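Local coordinates for protein tyrocidine synthase 2 (Brevibacillus parabrevis, PDB 6TA8) that is a large modular synthetase whose modelled part is a condensation-family domain built from two sheet-bearing halves, at residues His146-Ala151 with His157-Ile162; Leu281-Gly286 with Lys344-Asn349; Gly169-Ile174 with His305-Ile310; Ala222-Leu227 with Ile358-Leu363. All coordinates share one frame; numbering follows the deposited sequence.

Contact 1 of 4, residues His146-Ala151 with His157-Ile162; sequences HVALFA and HLLVAI
His-146 to Ala-151 runs antiparallel to His-157 to Ile-162, the strand axes 4.6 Å apart at 165°, with paired backbone hydrogen bonds at His-146/Ala-161, Ala-148/Leu-159 and Phe-150/His-157. The two strands form a beta hairpin in the mixed sheet of the N-terminal half of the condensation domain. All six bonds are close to straight; Phe-150 N meets His-157 O at 2.6 Å with 179° at the hydrogen. On the face of the non-hydrogen-bonded pairs, Val-147/Val-160 and Leu-149/Leu-158, one methyl does most of the touching. With CG turned away from the backbone N (chi1 -171°), Leu-158 swings CD1 across to the partner strand, where it lies 3.7 Å from Val-147 CG1. The same methyl also packs on Leu-149 CB and comes within 3.4 Å of Ala-148 O. Helices 69-82 and 169-187 cover this face. Helix 122-134 packs on the other, against His-146, Ala-148, Phe-150 and Leu-159. Here the Phe-150 ring runs alongside Leu-159, both side chains pointing the same way, and is nearly parallel to the ring of Tyr-114 on the adjoining strand. His-146 NE2 is bonded to Ser-136 O and His-157 ND1 to Ser-403 OG, so both imidazoles are held from outside the hairpin. Leu-159 CB sits in the plane of the Phe-150 ring, at its edge, 3.9 Å from CE2.

Contact 2 of 4, residues Leu281-Gly286 with Lys344-Asn349; sequences LLTALG and KQTKEN
Thr-346 points from helix 339-351 at Thr-283 of helix 277-293, and the backbones come close here, the CA atoms of the two threonines lying 6.2 Å apart. From its root outward, the Thr-346 side chain first meets the partner at CB, 3.3 Å from Thr-283 OG1. The branches then part. OG1 stays beside the backbone N of Thr-346 and remains 3.6 Å from Thr-283 OG1, a spacing that does not count as a hydrogen bond. CG2, opposite that backbone N about the CA-CB bond (chi1 -67° for OG1), passes 3.5 Å from Thr-283 OG1 and ends 4.3 Å from Leu-282 CB. A single hydroxyl oxygen of Thr-283 therefore faces the CB and CG2 carbons of Thr-346. Its own hydrogen bond goes back along its helix to Asp-279 O, which satisfies it without help from Thr-346. Gln-342 and Ile-343 also touch Thr-283, while Leu-350 reaches Leu-282, so the two helices stay in contact beyond both ends of 344-349. Helix 277-293 in turn rests on the C-terminal sheet, with Leu-281, Leu-282 and Leu-285 on Phe-385 of strand 383-390. Across these segments the contact is therefore van der Waals packing of two threonines and the CB of Leu-282; the shortness of the threonine side chains is consistent with so close a backbone approach.

Contact 3 of 4, residues Gly169-Ile174 with His305-Ile310; sequences GVSWRI and HGREDI
Val-170 lays one methyl over the His-305 ring and the other over the guanidinium of Arg-307. CG2 makes a CH-pi contact, 3.6 Å from the imidazole centroid and 17° off the ring normal, and its nearest ring atom is ND1. CG1, turned to the far side of the CA-CB bond from the backbone N (chi1 176°), stands 3.8 Å above the centre of the guanidinium plane, while CB comes within 3.3 Å of Arg-307 NH1. The arginine arrives from the opposite direction, extended from CG to NE, which carries its flat end to the start of helix 169-187. At the edge of that group, nearly in its plane, NH2 gives a hydrogen bond to Ser-171 OG, 3.1 Å long and bent to 149°; NH2 also binds Thr-319 O. Asp-168 joins both partners: its OD2 forms a salt bridge with Arg-307 NH1, and its OD1 is bonded to Ser-171 OG. Valine over one face, Ser-171 and Thr-319 O at NH2 and Asp-168 at NH1 together should fix the rotation of the guanidinium, and the carboxylate probably balances its charge. Asp-168 and Gly-169 close the HHxxxDG signature sequence of condensation domains. The contact bridges the domain's halves: helix 169-187 follows strand 155-163 of the N-terminal sheet, whereas the loop carrying Arg-307 leaves strand 297-304 of the C-terminal sheet toward strand 325-332.

Contact 4 of 4, residues Ala222-Leu227 with Ile358-Leu363; sequences AYWHNL and IGYEIL
Trp-224, with 90 Å² buried by the contact, receives Tyr-360, with 61 Å², on one face of its indole, and Leu-363 adds a smaller patch. The aromatic pair is T-shaped: the tyrosine edge points to the six-membered ring of the tryptophan, with centroids 5.0 Å apart and planes at 67°. Tyr-360 CD1 leads, 3.4 Å from Trp-224 CE3 and offset toward the rim. Behind it, Tyr-360 CB makes a CH-pi contact 4.1 Å from the centroid of the same ring, almost on its normal. With CG opposite its backbone N (chi1 -176°), Tyr-360 lays both CB and the CD1 edge of its ring over the same indole face. Leu-363 CD1 comes obliquely to the pyrrole end, 3.9 Å from Trp-224 CD1. The opposite indole face is covered by Tyr-223, whose CD2 lies 3.7 Å above it, so a tyrosine presents ring-edge atoms to each face of the indole. Its NE1 is bonded to Glu-220 OE2, which satisfies the polar edge of a buried side chain; Tyr-360 OH has a weak hydrogen bond to Glu-228 OE2, and the Tyr-360 ring meets Phe-377 edge-to-face. The contact thus joins helix 221-229 to the short helix 359-365. Strand 325-332 lies beside both, touching Leu-227 through Val-330 and Tyr-360 through Tyr-327 and Pro-328, and helix 201-212 packs against Ile-362 of the short helix.

From the N terminus, contact 1 closes the shortest loop, a hairpin complete before any other contact opens. Strand 155-163 then leads into helix 169-187, where contact 3 begins and Trp-172 packs on Val-160 and Ile-162 of the hairpin. Contact 4 opens next at 222-227, then contact 2 at 281-286. Closure runs contact 3 at 305-310, contact 2 at 344-349, contact 4 at 358-363, so contact 2 is nested inside contact 4 and contact 3 crosses both. Contact 3 joins the N-terminal half to the C-terminal one, contact 2 pairs two helices beside the C-terminal sheet, and contact 4 joins helix 221-229 to helix 359-365. Ile-358 touches Gly-306, Glu-308 and Ile-310, linking contacts 3 and 4.

Contact 1 of 4, residues His146-Ala151 with His157-Ile162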
loop_
_atom_site.group_PDB
_atom_site.type_symbol
_atom_site.label_atom_id
_atom_site.label_comp_id
_atom_site.label_asym_id
_atom_site.label_seq_id
_atom_site.Cartn_x
_atom_site.Cartn_y
_atom_site.Cartn_z
ATOM N N HIS A 146 -15.390 1.711 8.559
ATOM C CA HIS A 146 -16.046 0.853 9.540
ATOM C C HIS A 146 -15.182 0.796 10.791
ATOM O O HIS A 146 -14.005 0.425 10.719
ATOM C CB HIS A 146 -16.272 -0.555 8.983
ATOM C CG HIS A 146 -17.445 -0.660 8.059
ATOM N ND1 HIS A 146 -17.812 0.354 7.202
ATOM C CD2 HIS A 146 -18.331 -1.664 7.855
ATOM C CE1 HIS A 146 -18.876 -0.017 6.513
ATOM N NE2 HIS A 146 -19.211 -1.238 6.889
ATOM N N VAL A 147 -15.761 1.160 11.931
ATOM C CA VAL A 147 -15.067 1.150 13.214
ATOM C C VAL A 147 -15.754 0.140 14.122
ATOM O O VAL A 147 -16.977 0.189 14.298
ATOM C CB VAL A 147 -15.047 2.546 13.862
ATOM C CG1 VAL A 147 -14.176 2.541 15.108
ATOM C CG2 VAL A 147 -14.553 3.586 12.867
ATOM N N ALA A 148 -14.972 -0.772 14.693
ATOM C CA ALA A 148 -15.499 -1.826 15.549
ATOM C C ALA A 148 -14.727 -1.849 16.858
ATOM O O ALA A 148 -13.493 -1.876 16.855
ATOM C CB ALA A 148 -15.417 -3.192 14.863
ATOM N N LEU A 149 -15.455 -1.842 17.971
ATOM C CA LEU A 149 -14.870 -1.872 19.304
ATOM C C LEU A 149 -15.206 -3.207 19.957
ATOM O O LEU A 149 -16.383 -3.540 20.126
ATOM C CB LEU A 149 -15.384 -0.710 20.154
ATOM C CG LEU A 149 -14.950 -0.692 21.622
ATOM C CD1 LEU A 149 -13.434 -0.641 21.737
ATOM C CD2 LEU A 149 -15.588 0.479 22.352
ATOM N N PHE A 150 -14.174 -3.967 20.315
ATOM C CA PHE A 150 -14.325 -5.266 20.961
ATOM C C PHE A 150 -13.807 -5.154 22.389
ATOM O O PHE A 150 -12.594 -5.079 22.611
ATOM C CB PHE A 150 -13.579 -6.354 20.190
ATOM C CG PHE A 150 -13.978 -6.458 18.745
ATOM C CD1 PHE A 150 -15.054 -7.243 18.364
ATOM C CD2 PHE A 150 -13.272 -5.776 17.768
ATOM C CE1 PHE A 150 -15.421 -7.342 17.036
ATOM C CE2 PHE A 150 -13.634 -5.872 16.438
ATOM C CZ PHE A 150 -14.709 -6.655 16.072
ATOM N N ALA A 151 -14.724 -5.145 23.352
ATOM C CA ALA A 151 -14.371 -5.037 24.762
ATOM C C ALA A 151 -14.275 -6.431 25.369
ATOM O O ALA A 151 -15.267 -7.166 25.406
ATOM C CB ALA A 151 -15.400 -4.193 25.514
ATOM N N HIS A 157 -10.285 -3.862 22.128
ATOM C CA HIS A 157 -9.714 -3.913 20.789
ATOM C C HIS A 157 -10.548 -3.043 19.857
ATOM O O HIS A 157 -11.781 -3.107 19.879
ATOM C CB HIS A 157 -9.665 -5.350 20.267
ATOM C CG HIS A 157 -8.859 -6.277 21.123
ATOM N ND1 HIS A 157 -7.497 -6.429 20.977
ATOM C CD2 HIS A 157 -9.222 -7.104 22.132
ATOM C CE1 HIS A 157 -7.056 -7.307 21.860
ATOM N NE2 HIS A 157 -8.083 -7.733 22.572
ATOM N N LEU A 158 -9.874 -2.232 19.043
ATOM C CA LEU A 158 -10.535 -1.305 18.131
ATOM C C LEU A 158 -10.103 -1.626 16.706
ATOM O O LEU A 158 -8.926 -1.474 16.359
ATOM C CB LEU A 158 -10.210 0.144 18.488
ATOM C CG LEU A 158 -11.020 1.207 17.742
ATOM C CD1 LEU A 158 -12.491 1.125 18.123
ATOM C CD2 LEU A 158 -10.467 2.597 18.010
ATOM N N LEU A 159 -11.053 -2.064 15.885
ATOM C CA LEU A 159 -10.808 -2.370 14.483
ATOM C C LEU A 159 -11.249 -1.193 13.624
ATOM O O LEU A 159 -12.343 -0.652 13.819
ATOM C CB LEU A 159 -11.554 -3.638 14.065
ATOM C CG LEU A 159 -11.548 -3.986 12.575
ATOM C CD1 LEU A 159 -10.137 -4.291 12.097
ATOM C CD2 LEU A 159 -12.475 -5.158 12.299
ATOM N N VAL A 160 -10.397 -0.796 12.682
ATOM C CA VAL A 160 -10.672 0.314 11.773
ATOM C C VAL A 160 -10.413 -0.195 10.360
ATOM O O VAL A 160 -9.258 -0.299 9.933
ATOM C CB VAL A 160 -9.818 1.550 12.079
ATOM C CG1 VAL A 160 -10.138 2.667 11.099
ATOM C CG2 VAL A 160 -10.039 2.012 13.513
ATOM N N ALA A 161 -11.480 -0.510 9.633
ATOM C CA ALA A 161 -11.390 -1.027 8.273
ATOM C C ALA A 161 -11.904 0.020 7.296
ATOM O O ALA A 161 -13.015 0.535 7.458
ATOM C CB ALA A 161 -12.183 -2.326 8.125
ATOM N N ILE A 162 -11.093 0.334 6.288
ATOM C CA ILE A 162 -11.427 1.334 5.281
ATOM C C ILE A 162 -11.145 0.750 3.905
ATOM O O ILE A 162 -10.112 0.106 3.695
ATOM C CB ILE A 162 -10.630 2.641 5.483
ATOM C CG1 ILE A 162 -10.744 3.127 6.928
ATOM C CG2 ILE A 162 -11.116 3.716 4.526
ATOM C CD1 ILE A 162 -9.941 4.372 7.210
#

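Contact 2 of 4, residues Leu281-Gly286 with Lys344-Asn349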
loop_
_atom_site.group_PDB
_atom_site.type_symbol
_atom_site.label_atom_id
_atom_site.label_comp_id
_atom_site.label_asym_id
_atom_site.label_seq_id
_atom_site.Cartn_x
_atom_site.Cartn_y
_atom_site.Cartn_z
ATOM N N LEU A 281 17.077 -3.473 -0.775
ATOM C CA LEU A 281 16.038 -4.498 -0.785
ATOM C C LEU A 281 15.796 -5.045 -2.185
ATOM O O LEU A 281 15.475 -6.230 -2.337
ATOM C CB LEU A 281 14.739 -3.937 -0.206
ATOM C CG LEU A 281 14.733 -3.659 1.298
ATOM C CD1 LEU A 281 13.352 -3.218 1.755
ATOM C CD2 LEU A 281 15.192 -4.884 2.072
ATOM N N LEU A 282 15.940 -4.209 -3.215
ATOM C CA LEU A 282 15.736 -4.678 -4.581
ATOM C C LEU A 282 16.961 -5.398 -5.128
ATOM O O LEU A 282 16.826 -6.269 -5.996
ATOM C CB LEU A 282 15.361 -3.508 -5.493
ATOM C CG LEU A 282 13.948 -2.947 -5.315
ATOM C CD1 LEU A 282 13.662 -1.868 -6.351
ATOM C CD2 LEU A 282 12.914 -4.059 -5.393
ATOM N N THR A 283 18.155 -5.052 -4.641
ATOM C CA THR A 283 19.361 -5.755 -5.065
ATOM C C THR A 283 19.350 -7.197 -4.574
ATOM O O THR A 283 19.587 -8.130 -5.350
ATOM C CB THR A 283 20.603 -5.021 -4.558
ATOM O OG1 THR A 283 20.597 -3.675 -5.047
ATOM C CG2 THR A 283 21.868 -5.722 -5.034
ATOM N N ALA A 284 19.074 -7.398 -3.283
ATOM C CA ALA A 284 18.954 -8.748 -2.748
ATOM C C ALA A 284 17.768 -9.498 -3.338
ATOM O O ALA A 284 17.779 -10.733 -3.355
ATOM C CB ALA A 284 18.834 -8.702 -1.224
ATOM N N LEU A 285 16.750 -8.782 -3.821
ATOM C CA LEU A 285 15.610 -9.448 -4.445
ATOM C C LEU A 285 15.976 -10.000 -5.817
ATOM O O LEU A 285 15.567 -11.112 -6.172
ATOM C CB LEU A 285 14.433 -8.479 -4.555
ATOM C CG LEU A 285 13.172 -9.023 -5.227
ATOM C CD1 LEU A 285 12.650 -10.241 -4.479
ATOM C CD2 LEU A 285 12.104 -7.944 -5.317
ATOM N N GLY A 286 16.741 -9.238 -6.602
ATOM C CA GLY A 286 17.150 -9.721 -7.910
ATOM C C GLY A 286 18.034 -10.949 -7.828
ATOM O O GLY A 286 17.877 -11.894 -8.605
ATOM N N LYS A 344 25.758 -0.852 -6.937
ATOM C CA LYS A 344 25.857 0.359 -7.745
ATOM C C LYS A 344 25.034 0.249 -9.023
ATOM O O LYS A 344 24.531 1.262 -9.523
ATOM C CB LYS A 344 27.316 0.654 -8.083
ATOM C CG LYS A 344 28.223 0.801 -6.872
ATOM C CD LYS A 344 29.655 1.071 -7.299
ATOM C CE LYS A 344 30.534 1.390 -6.105
ATOM N NZ LYS A 344 31.728 2.186 -6.494
ATOM N N GLN A 345 24.884 -0.963 -9.562
ATOM C CA GLN A 345 24.062 -1.149 -10.754
ATOM C C GLN A 345 22.600 -0.841 -10.459
ATOM O O GLN A 345 21.937 -0.128 -11.221
ATOM C CB GLN A 345 24.221 -2.576 -11.274
ATOM C CG GLN A 345 23.110 -3.031 -12.202
ATOM C CD GLN A 345 23.443 -2.798 -13.657
ATOM O OE1 GLN A 345 24.612 -2.680 -14.027
ATOM N NE2 GLN A 345 22.417 -2.735 -14.496
ATOM N N THR A 346 22.082 -1.365 -9.346
ATOM C CA THR A 346 20.680 -1.144 -9.006
ATOM C C THR A 346 20.454 0.267 -8.478
ATOM O O THR A 346 19.441 0.900 -8.802
ATOM C CB THR A 346 20.226 -2.188 -7.984
ATOM O OG1 THR A 346 20.214 -3.481 -8.601
ATOM C CG2 THR A 346 18.830 -1.869 -7.462
ATOM N N LYS A 347 21.387 0.779 -7.672
ATOM C CA LYS A 347 21.245 2.126 -7.128
ATOM C C LYS A 347 21.140 3.159 -8.244
ATOM O O LYS A 347 20.268 4.035 -8.216
ATOM C CB LYS A 347 22.420 2.439 -6.199
ATOM C CG LYS A 347 22.882 3.889 -6.212
ATOM C CD LYS A 347 21.954 4.798 -5.421
ATOM C CE LYS A 347 22.554 6.188 -5.270
ATOM N NZ LYS A 347 23.053 6.724 -6.569
ATOM N N GLU A 348 22.018 3.067 -9.244
ATOM C CA GLU A 348 21.942 3.972 -10.382
ATOM C C GLU A 348 20.822 3.603 -11.344
ATOM O O GLU A 348 20.429 4.439 -12.164
ATOM C CB GLU A 348 23.280 4.000 -11.127
ATOM C CG GLU A 348 24.464 4.406 -10.261
ATOM C CD GLU A 348 24.282 5.766 -9.611
ATOM O OE1 GLU A 348 23.687 6.661 -10.250
ATOM O OE2 GLU A 348 24.734 5.942 -8.459
ATOM N N ASN A 349 20.302 2.377 -11.262
ATOM C CA ASN A 349 19.164 1.998 -12.094
ATOM C C ASN A 349 17.911 2.766 -11.692
ATOM O O ASN A 349 17.154 3.225 -12.555
ATOM C CB ASN A 349 18.931 0.489 -11.998
ATOM C CG ASN A 349 17.652 0.047 -12.680
ATOM O OD1 ASN A 349 17.262 0.592 -13.712
ATOM N ND2 ASN A 349 16.990 -0.950 -12.105
#

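Contact 3 of 4, residues Gly169-Ile174 with His305-Ile310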
loop_
_atom_site.group_PDB
_atom_site.type_symbol
_atom_site.label_atom_id
_atom_site.label_comp_id
_atom_site.label_asym_id
_atom_site.label_seq_id
_atom_site.Cartn_x
_atom_site.Cartn_y
_atom_site.Cartn_z
ATOM N N GLY A 169 -0.726 3.602 2.482
ATOM C CA GLY A 169 0.166 3.451 3.624
ATOM C C GLY A 169 0.418 4.754 4.358
ATOM O O GLY A 169 0.340 4.815 5.588
ATOM N N VAL A 170 0.728 5.818 3.613
ATOM C CA VAL A 170 0.999 7.108 4.241
ATOM C C VAL A 170 -0.260 7.659 4.898
ATOM O O VAL A 170 -0.198 8.284 5.964
ATOM C CB VAL A 170 1.583 8.093 3.210
ATOM C CG1 VAL A 170 1.772 9.470 3.828
ATOM C CG2 VAL A 170 2.900 7.568 2.662
ATOM N N SER A 171 -1.424 7.430 4.281
ATOM C CA SER A 171 -2.678 7.905 4.859
ATOM C C SER A 171 -2.940 7.285 6.225
ATOM O O SER A 171 -3.542 7.929 7.092
ATOM C CB SER A 171 -3.841 7.604 3.911
ATOM O OG SER A 171 -3.661 8.241 2.657
ATOM N N TRP A 172 -2.497 6.045 6.440
ATOM C CA TRP A 172 -2.701 5.405 7.736
ATOM C C TRP A 172 -1.850 6.053 8.820
ATOM O O TRP A 172 -2.273 6.115 9.981
ATOM C CB TRP A 172 -2.397 3.910 7.638
ATOM C CG TRP A 172 -3.533 3.110 7.078
ATOM C CD1 TRP A 172 -3.608 2.548 5.836
ATOM C CD2 TRP A 172 -4.761 2.785 7.739
ATOM N NE1 TRP A 172 -4.805 1.892 5.684
ATOM C CE2 TRP A 172 -5.532 2.024 6.839
ATOM C CE3 TRP A 172 -5.284 3.064 9.006
ATOM C CZ2 TRP A 172 -6.795 1.538 7.164
ATOM C CZ3 TRP A 172 -6.538 2.582 9.327
ATOM C CH2 TRP A 172 -7.280 1.827 8.411
ATOM N N ARG A 173 -0.658 6.543 8.468
ATOM C CA ARG A 173 0.163 7.243 9.449
ATOM C C ARG A 173 -0.486 8.558 9.867
ATOM O O ARG A 173 -0.405 8.951 11.038
ATOM C CB ARG A 173 1.564 7.489 8.889
ATOM C CG ARG A 173 2.144 6.310 8.131
ATOM C CD ARG A 173 3.354 6.727 7.316
ATOM N NE ARG A 173 4.585 6.126 7.818
ATOM C CZ ARG A 173 5.202 5.100 7.242
ATOM N NH1 ARG A 173 6.320 4.614 7.763
ATOM N NH2 ARG A 173 4.698 4.560 6.141
ATOM N N ILE A 174 -1.137 9.249 8.927
ATOM C CA ILE A 174 -1.889 10.449 9.281
ATOM C C ILE A 174 -3.072 10.091 10.170
ATOM O O ILE A 174 -3.446 10.864 11.060
ATOM C CB ILE A 174 -2.342 11.189 8.008
ATOM C CG1 ILE A 174 -1.153 11.435 7.081
ATOM C CG2 ILE A 174 -3.019 12.504 8.360
ATOM C CD1 ILE A 174 -1.540 12.016 5.742
ATOM N N HIS A 305 4.999 6.040 -3.082
ATOM C CA HIS A 305 4.014 6.839 -2.358
ATOM C C HIS A 305 3.139 7.647 -3.306
ATOM O O HIS A 305 1.959 7.876 -3.017
ATOM C CB HIS A 305 4.713 7.763 -1.361
ATOM C CG HIS A 305 5.318 7.048 -0.194
ATOM N ND1 HIS A 305 5.869 7.712 0.882
ATOM C CD2 HIS A 305 5.458 5.727 0.069
ATOM C CE1 HIS A 305 6.323 6.831 1.755
ATOM N NE2 HIS A 305 6.086 5.620 1.286
ATOM N N GLY A 306 3.695 8.086 -4.433
ATOM C CA GLY A 306 2.929 8.816 -5.423
ATOM C C GLY A 306 2.601 10.246 -5.067
ATOM O O GLY A 306 1.837 10.888 -5.793
ATOM N N ARG A 307 3.144 10.766 -3.973
ATOM C CA ARG A 307 2.926 12.157 -3.573
ATOM C C ARG A 307 4.058 13.049 -4.070
ATOM O O ARG A 307 4.694 13.774 -3.305
ATOM C CB ARG A 307 2.773 12.249 -2.060
ATOM C CG ARG A 307 1.497 11.605 -1.526
ATOM C CD ARG A 307 1.552 11.429 -0.014
ATOM N NE ARG A 307 0.221 11.358 0.587
ATOM C CZ ARG A 307 -0.455 10.230 0.777
ATOM N NH1 ARG A 307 0.072 9.068 0.413
ATOM N NH2 ARG A 307 -1.660 10.261 1.333
ATOM N N GLU A 308 4.319 12.998 -5.375
ATOM C CA GLU A 308 5.428 13.718 -5.975
ATOM C C GLU A 308 4.975 15.093 -6.465
ATOM O O GLU A 308 3.811 15.481 -6.335
ATOM C CB GLU A 308 6.034 12.904 -7.117
ATOM C CG GLU A 308 6.404 11.479 -6.739
ATOM C CD GLU A 308 7.627 11.411 -5.847
ATOM O OE1 GLU A 308 8.501 12.297 -5.960
ATOM O OE2 GLU A 308 7.716 10.469 -5.030
ATOM N N ASP A 309 5.912 15.838 -7.043
ATOM C CA ASP A 309 5.640 17.179 -7.551
ATOM C C ASP A 309 4.992 17.070 -8.926
ATOM O O ASP A 309 5.649 16.699 -9.903
ATOM C CB ASP A 309 6.929 17.993 -7.611
ATOM C CG ASP A 309 6.709 19.406 -8.124
ATOM O OD1 ASP A 309 5.556 19.884 -8.094
ATOM O OD2 ASP A 309 7.695 20.038 -8.560
ATOM N N ILE A 310 3.701 17.389 -9.002
ATOM C CA ILE A 310 2.987 17.429 -10.272
ATOM C C ILE A 310 2.753 18.887 -10.640
ATOM O O ILE A 310 1.720 19.236 -11.224
ATOM C CB ILE A 310 1.663 16.645 -10.201
ATOM C CG1 ILE A 310 0.790 17.163 -9.057
ATOM C CG2 ILE A 310 1.934 15.156 -10.030
ATOM C CD1 ILE A 310 -0.591 16.543 -9.015
#

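Contact 4 of 4, residues Ala222-Leu227 with Ile358-Leu363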
loop_
_atom_site.group_PDB
_atom_site.type_symbol
_atom_site.label_atom_id
_atom_site.label_comp_id
_atom_site.label_asym_id
_atom_site.label_seq_id
_atom_site.Cartn_x
_atom_site.Cartn_y
_atom_site.Cartn_z
ATOM N N ALA A 222 10.621 9.067 -23.895
ATOM C CA ALA A 222 11.815 8.428 -24.440
ATOM C C ALA A 222 12.408 7.417 -23.467
ATOM O O ALA A 222 12.949 6.391 -23.893
ATOM C CB ALA A 222 12.856 9.485 -24.808
ATOM N N TYR A 223 12.315 7.683 -22.163
ATOM C CA TYR A 223 12.856 6.748 -21.181
ATOM C C TYR A 223 12.002 5.490 -21.090
ATOM O O TYR A 223 12.518 4.370 -21.168
ATOM C CB TYR A 223 12.964 7.420 -19.813
ATOM C CG TYR A 223 13.226 6.441 -18.692
ATOM C CD1 TYR A 223 14.492 5.911 -18.492
ATOM C CD2 TYR A 223 12.203 6.038 -17.842
ATOM C CE1 TYR A 223 14.736 5.012 -17.475
ATOM C CE2 TYR A 223 12.439 5.136 -16.821
ATOM C CZ TYR A 223 13.708 4.628 -16.643
ATOM O OH TYR A 223 13.953 3.731 -15.630
ATOM N N TRP A 224 10.688 5.656 -20.915
ATOM C CA TRP A 224 9.807 4.499 -20.797
ATOM C C TRP A 224 9.755 3.695 -22.089
ATOM O O TRP A 224 9.599 2.470 -22.048
ATOM C CB TRP A 224 8.402 4.943 -20.390
ATOM C CG TRP A 224 8.346 5.666 -19.079
ATOM C CD1 TRP A 224 8.041 6.981 -18.882
ATOM C CD2 TRP A 224 8.598 5.114 -17.779
ATOM N NE1 TRP A 224 8.088 7.283 -17.542
ATOM C CE2 TRP A 224 8.427 6.154 -16.844
ATOM C CE3 TRP A 224 8.951 3.843 -17.317
ATOM C CZ2 TRP A 224 8.598 5.963 -15.475
ATOM C CZ3 TRP A 224 9.120 3.655 -15.956
ATOM C CH2 TRP A 224 8.943 4.710 -15.052
ATOM N N HIS A 225 9.880 4.360 -23.242
ATOM C CA HIS A 225 9.925 3.634 -24.508
ATOM C C HIS A 225 11.242 2.885 -24.662
ATOM O O HIS A 225 11.265 1.756 -25.166
ATOM C CB HIS A 225 9.716 4.596 -25.676
ATOM C CG HIS A 225 9.749 3.935 -27.017
ATOM N ND1 HIS A 225 8.768 3.064 -27.441
ATOM C CD2 HIS A 225 10.643 4.015 -28.031
ATOM C CE1 HIS A 225 9.057 2.637 -28.658
ATOM N NE2 HIS A 225 10.190 3.199 -29.038
ATOM N N ASN A 226 12.350 3.502 -24.240
ATOM C CA ASN A 226 13.633 2.807 -24.248
ATOM C C ASN A 226 13.597 1.587 -23.337
ATOM O O ASN A 226 14.169 0.541 -23.662
ATOM C CB ASN A 226 14.749 3.761 -23.820
ATOM C CG ASN A 226 16.093 3.065 -23.675
ATOM O OD1 ASN A 226 16.368 2.420 -22.662
ATOM N ND2 ASN A 226 16.940 3.201 -24.689
ATOM N N LEU A 227 12.923 1.700 -22.193
ATOM C CA LEU A 227 12.846 0.574 -21.271
ATOM C C LEU A 227 12.038 -0.576 -21.861
ATOM O O LEU A 227 12.388 -1.746 -21.673
ATOM C CB LEU A 227 12.252 1.032 -19.939
ATOM C CG LEU A 227 12.287 0.034 -18.780
ATOM C CD1 LEU A 227 13.678 -0.040 -18.159
ATOM C CD2 LEU A 227 11.250 0.392 -17.728
ATOM N N ILE A 358 6.146 8.054 -11.112
ATOM C CA ILE A 358 4.757 8.493 -11.016
ATOM C C ILE A 358 4.158 8.707 -12.402
ATOM O O ILE A 358 2.948 8.540 -12.595
ATOM C CB ILE A 358 4.651 9.763 -10.149
ATOM C CG1 ILE A 358 3.185 10.134 -9.908
ATOM C CG2 ILE A 358 5.393 10.926 -10.797
ATOM C CD1 ILE A 358 2.997 11.437 -9.160
ATOM N N GLY A 359 4.984 9.055 -13.388
ATOM C CA GLY A 359 4.480 9.383 -14.707
ATOM C C GLY A 359 4.137 8.207 -15.595
ATOM O O GLY A 359 3.572 8.418 -16.672
ATOM N N TYR A 360 4.453 6.979 -15.176
ATOM C CA TYR A 360 4.223 5.823 -16.040
ATOM C C TYR A 360 2.736 5.612 -16.300
ATOM O O TYR A 360 2.273 5.706 -17.443
ATOM C CB TYR A 360 4.842 4.566 -15.425
ATOM C CG TYR A 360 4.728 3.353 -16.321
ATOM C CD1 TYR A 360 5.636 3.140 -17.348
ATOM C CD2 TYR A 360 3.705 2.426 -16.149
ATOM C CE1 TYR A 360 5.537 2.038 -18.175
ATOM C CE2 TYR A 360 3.597 1.321 -16.973
ATOM C CZ TYR A 360 4.517 1.132 -17.985
ATOM O OH TYR A 360 4.419 0.036 -18.811
ATOM N N GLU A 361 1.970 5.318 -15.247
ATOM C CA GLU A 361 0.553 5.026 -15.421
ATOM C C GLU A 361 -0.277 6.274 -15.692
ATOM O O GLU A 361 -1.411 6.154 -16.168
ATOM C CB GLU A 361 0.007 4.293 -14.196
ATOM C CG GLU A 361 0.371 2.817 -14.163
ATOM C CD GLU A 361 -0.733 1.933 -14.703
ATOM O OE1 GLU A 361 -1.919 2.288 -14.537
ATOM O OE2 GLU A 361 -0.417 0.888 -15.308
ATOM N N ILE A 362 0.259 7.465 -15.413
ATOM C CA ILE A 362 -0.405 8.686 -15.855
ATOM C C ILE A 362 -0.414 8.757 -17.374
ATOM O O ILE A 362 -1.367 9.263 -17.978
ATOM C CB ILE A 362 0.271 9.925 -15.235
ATOM C CG1 ILE A 362 0.255 9.844 -13.709
ATOM C CG2 ILE A 362 -0.416 11.201 -15.685
ATOM C CD1 ILE A 362 0.863 11.054 -13.034
ATOM N N LEU A 363 0.633 8.235 -18.015
ATOM C CA LEU A 363 0.733 8.286 -19.468
ATOM C C LEU A 363 -0.214 7.312 -20.158
ATOM O O LEU A 363 -0.550 7.522 -21.328
ATOM C CB LEU A 363 2.173 8.004 -19.905
ATOM C CG LEU A 363 3.180 9.147 -19.755
ATOM C CD1 LEU A 363 4.607 8.632 -19.882
ATOM C CD2 LEU A 363 2.910 10.243 -20.775
#